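Long-range contact in MdbA protein (Corynebacterium matruchotii ATCC 14266, PDB 6BO0), which probably forms disulfide bonds in exported proteins, as a thiol-disulfide oxidoreductase of the DsbA family: residues Q5-Y13 with A133-A141. Sequence-based numbering, arbitrary orientation.
Sequences QEEKFAETY and ADMAKILGA
Ala10 and Leu139 bring the two backbones to 5.4 Å between their CA atoms, whereas Glu6 and Met135, a turn earlier in each segment, stand 7.1 Å apart, CA to CA. A small alanine suits the tighter end: its CB rests 3.7 Å from Ile138 O. Ile138 is the central knob, set in a hole formed by Glu6, Glu7, Ala10 and Phe9. Its beta-branch spreads two arms there, CG2 reaching Glu6 O at 3.7 Å while CD1 meets the carboxylate of Glu7 in one of its two conformers. The contact fastens the N-terminal helical turns to helix 129-138, part of the helical region inserted into the thioredoxin fold in DsbA-like proteins. That helix ends in a Schellman motif, with Gly140 supplying the positive phi. Flexible Met135 turns at chi3 (109°) and brings CE to the edge of the Phe9 ring, 3.6 Å from CE2 and in the ring plane; Met115 of helix 106-118 also packs on both side chains. The methylene CG of Met135 lies 3.6 Å from Glu6 OE2, while Glu6 OE1 forms a salt bridge with Lys127. Branched Leu139 lays CD2 against the end of helix 9-12, 3.5 Å from Phe9 O and 4.0 Å from Tyr13 CB.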
loop_
_atom_site.group_PDB
_atom_site.type_symbol
_atom_site.label_atom_id
_atom_site.label_comp_id
_atom_site.label_asym_id
_atom_site.label_seq_id
_atom_site.Cartn_x
_atom_site.Cartn_y
_atom_site.Cartn_z
ATOM N N GLN A 5 3.535 -7.440 -21.823
ATOM C CA GLN A 5 4.039 -7.896 -20.525
ATOM C C GLN A 5 2.964 -7.774 -19.453
ATOM O O GLN A 5 2.789 -8.659 -18.596
ATOM C CB GLN A 5 5.264 -7.072 -20.097
ATOM C CG GLN A 5 6.542 -7.404 -20.854
ATOM C CD GLN A 5 7.686 -6.477 -20.494
ATOM O OE1 GLN A 5 7.585 -5.255 -20.637
ATOM N NE2 GLN A 5 8.782 -7.052 -20.017
ATOM N N GLU A 6 2.272 -6.648 -19.489
ATOM C CA GLU A 6 1.303 -6.323 -18.447
ATOM C C GLU A 6 0.087 -7.220 -18.445
ATOM O O GLU A 6 -0.485 -7.451 -17.378
ATOM C CB GLU A 6 0.872 -4.869 -18.538
ATOM C CG GLU A 6 1.985 -3.930 -18.127
ATOM C CD GLU A 6 1.608 -2.471 -18.257
ATOM O OE1 GLU A 6 2.527 -1.639 -18.223
ATOM O OE2 GLU A 6 0.402 -2.163 -18.397
ATOM N N GLU A 7 -0.316 -7.737 -19.612
ATOM C CA GLU A 7 -1.446 -8.664 -19.645
ATOM C C GLU A 7 -1.196 -9.845 -18.710
ATOM O O GLU A 7 -2.138 -10.314 -18.032
ATOM C CB GLU A 7 -1.737 -9.135 -21.070
ATOM C CG GLU A 7 -2.468 -8.096 -21.917
ATOM C CD GLU A 7 -3.805 -7.664 -21.326
ATOM O OE1 GLU A 7 -4.497 -8.509 -20.718
ATOM O OE2 GLU A 7 -4.176 -6.479 -21.470
ATOM N N LYS A 8 0.070 -10.286 -18.649
ATOM C CA LYS A 8 0.435 -11.452 -17.820
ATOM C C LYS A 8 0.456 -11.223 -16.305
ATOM O O LYS A 8 0.575 -12.219 -15.533
ATOM C CB LYS A 8 1.768 -12.064 -18.281
ATOM C CG LYS A 8 1.623 -13.125 -19.372
ATOM C CD LYS A 8 0.982 -12.603 -20.655
ATOM C CE LYS A 8 -0.513 -12.895 -20.740
ATOM N NZ LYS A 8 -1.079 -12.576 -22.078
ATOM N N PHE A 9 0.328 -9.966 -15.871
ATOM C CA PHE A 9 0.266 -9.605 -14.494
ATOM C C PHE A 9 -0.887 -10.314 -13.855
ATOM O O PHE A 9 -0.826 -10.543 -12.680
ATOM C CB PHE A 9 0.079 -8.067 -14.345
ATOM C CG PHE A 9 1.342 -7.250 -14.548
ATOM C CD1 PHE A 9 2.533 -7.859 -14.967
ATOM C CD2 PHE A 9 1.332 -5.887 -14.329
ATOM C CE1 PHE A 9 3.688 -7.112 -15.161
ATOM C CE2 PHE A 9 2.482 -5.132 -14.542
ATOM C CZ PHE A 9 3.662 -5.741 -14.938
ATOM N N ALA A 10 -1.957 -10.637 -14.608
ATOM C CA ALA A 10 -3.127 -11.275 -13.991
ATOM C C ALA A 10 -2.785 -12.658 -13.411
ATOM O O ALA A 10 -3.419 -13.118 -12.465
ATOM C CB ALA A 10 -4.265 -11.383 -15.003
ATOM N N GLU A 11 -1.791 -13.309 -14.007
ATOM C CA GLU A 11 -1.286 -14.596 -13.512
ATOM C C GLU A 11 -0.307 -14.393 -12.370
ATOM O O GLU A 11 -0.253 -15.184 -11.442
ATOM C CB GLU A 11 -0.578 -15.385 -14.629
ATOM C CG GLU A 11 -1.428 -15.718 -15.849
ATOM C CD GLU A 11 -0.638 -16.341 -17.021
ATOM O OE1 GLU A 11 0.620 -16.423 -16.977
ATOM O OE2 GLU A 11 -1.277 -16.765 -18.015
ATOM N N THR A 12 0.481 -13.337 -12.462
ATOM C CA THR A 12 1.571 -13.096 -11.538
ATOM C C THR A 12 1.093 -12.584 -10.177
ATOM O O THR A 12 1.610 -13.017 -9.143
ATOM C CB THR A 12 2.587 -12.123 -12.185
ATOM O OG1 THR A 12 3.001 -12.661 -13.451
ATOM C CG2 THR A 12 3.812 -11.940 -11.334
ATOM N N TYR A 13 0.122 -11.667 -10.198
ATOM C CA TYR A 13 -0.363 -10.988 -9.018
ATOM C C TYR A 13 -1.807 -11.391 -8.775
ATOM O O TYR A 13 -2.735 -10.643 -9.055
ATOM C CB TYR A 13 -0.187 -9.474 -9.201
ATOM C CG TYR A 13 1.258 -9.119 -9.500
ATOM C CD1 TYR A 13 2.239 -9.241 -8.532
ATOM C CD2 TYR A 13 1.636 -8.679 -10.757
ATOM C CE1 TYR A 13 3.569 -8.963 -8.810
ATOM C CE2 TYR A 13 2.952 -8.380 -11.037
ATOM C CZ TYR A 13 3.917 -8.522 -10.060
ATOM O OH TYR A 13 5.231 -8.231 -10.354
ATOM N N ALA A 133 -4.621 2.712 -14.316
ATOM C CA ALA A 133 -5.999 2.237 -14.419
ATOM C C ALA A 133 -6.078 0.951 -15.244
ATOM O O ALA A 133 -6.786 0.012 -14.872
ATOM C CB ALA A 133 -6.878 3.318 -15.025
ATOM N N ASP A 134 -5.342 0.904 -16.358
ATOM C CA ASP A 134 -5.310 -0.312 -17.190
ATOM C C ASP A 134 -4.793 -1.500 -16.371
ATOM O O ASP A 134 -5.301 -2.623 -16.501
ATOM C CB ASP A 134 -4.418 -0.132 -18.415
ATOM C CG ASP A 134 -4.955 0.865 -19.405
ATOM O OD1 ASP A 134 -6.177 1.110 -19.430
ATOM O OD2 ASP A 134 -4.125 1.388 -20.172
ATOM N N MET A 135 -3.758 -1.264 -15.570
ATOM C CA MET A 135 -3.190 -2.334 -14.734
ATOM C C MET A 135 -4.203 -2.827 -13.682
ATOM O O MET A 135 -4.341 -4.020 -13.423
ATOM C CB MET A 135 -1.885 -1.840 -14.078
ATOM C CG MET A 135 -0.787 -1.531 -15.089
ATOM S SD MET A 135 0.503 -0.492 -14.388
ATOM C CE MET A 135 1.840 -1.632 -14.255
ATOM N N ALA A 136 -4.917 -1.870 -13.107
ATOM C CA ALA A 136 -5.955 -2.190 -12.137
ATOM C C ALA A 136 -7.040 -3.053 -12.765
ATOM O O ALA A 136 -7.526 -4.015 -12.145
ATOM C CB ALA A 136 -6.545 -0.909 -11.534
ATOM N N LYS A 137 -7.426 -2.726 -14.006
ATOM C CA LYS A 137 -8.423 -3.531 -14.710
ATOM C C LYS A 137 -7.933 -4.975 -14.884
ATOM O O LYS A 137 -8.680 -5.925 -14.628
ATOM C CB LYS A 137 -8.756 -2.908 -16.052
ATOM C CG LYS A 137 -9.865 -3.634 -16.812
ATOM C CD LYS A 137 -10.229 -2.918 -18.096
ATOM C CE LYS A 137 -11.353 -3.638 -18.831
ATOM N NZ LYS A 137 -12.624 -3.622 -18.065
ATOM N N ILE A 138 -6.684 -5.131 -15.299
ATOM C CA ILE A 138 -6.105 -6.451 -15.491
ATOM C C ILE A 138 -6.131 -7.255 -14.170
ATOM O O ILE A 138 -6.351 -8.476 -14.177
ATOM C CB ILE A 138 -4.674 -6.325 -16.071
ATOM C CG1 ILE A 138 -4.725 -5.808 -17.531
ATOM C CG2 ILE A 138 -3.940 -7.662 -16.038
ATOM C CD1 ILE A 138 -3.408 -5.267 -18.062
ATOM N N LEU A 139 -5.931 -6.563 -13.043
ATOM C CA LEU A 139 -5.922 -7.201 -11.721
ATOM C C LEU A 139 -7.301 -7.299 -11.078
ATOM O O LEU A 139 -7.401 -7.651 -9.914
ATOM C CB LEU A 139 -4.933 -6.508 -10.800
ATOM C CG LEU A 139 -3.484 -6.656 -11.268
ATOM C CD1 LEU A 139 -2.579 -6.065 -10.177
ATOM C CD2 LEU A 139 -3.069 -8.074 -11.581
ATOM N N GLY A 140 -8.354 -7.027 -11.832
ATOM C CA GLY A 140 -9.694 -7.340 -11.381
ATOM C C GLY A 140 -10.512 -6.213 -10.798
ATOM O O GLY A 140 -11.592 -6.463 -10.267
ATOM N N ALA A 141 -10.048 -4.966 -10.908
ATOM C CA ALA A 141 -10.802 -3.847 -10.332
ATOM C C ALA A 141 -12.152 -3.665 -11.032
ATOM O O ALA A 141 -12.289 -3.928 -12.225
ATOM C CB ALA A 141 -9.992 -2.570 -10.425
#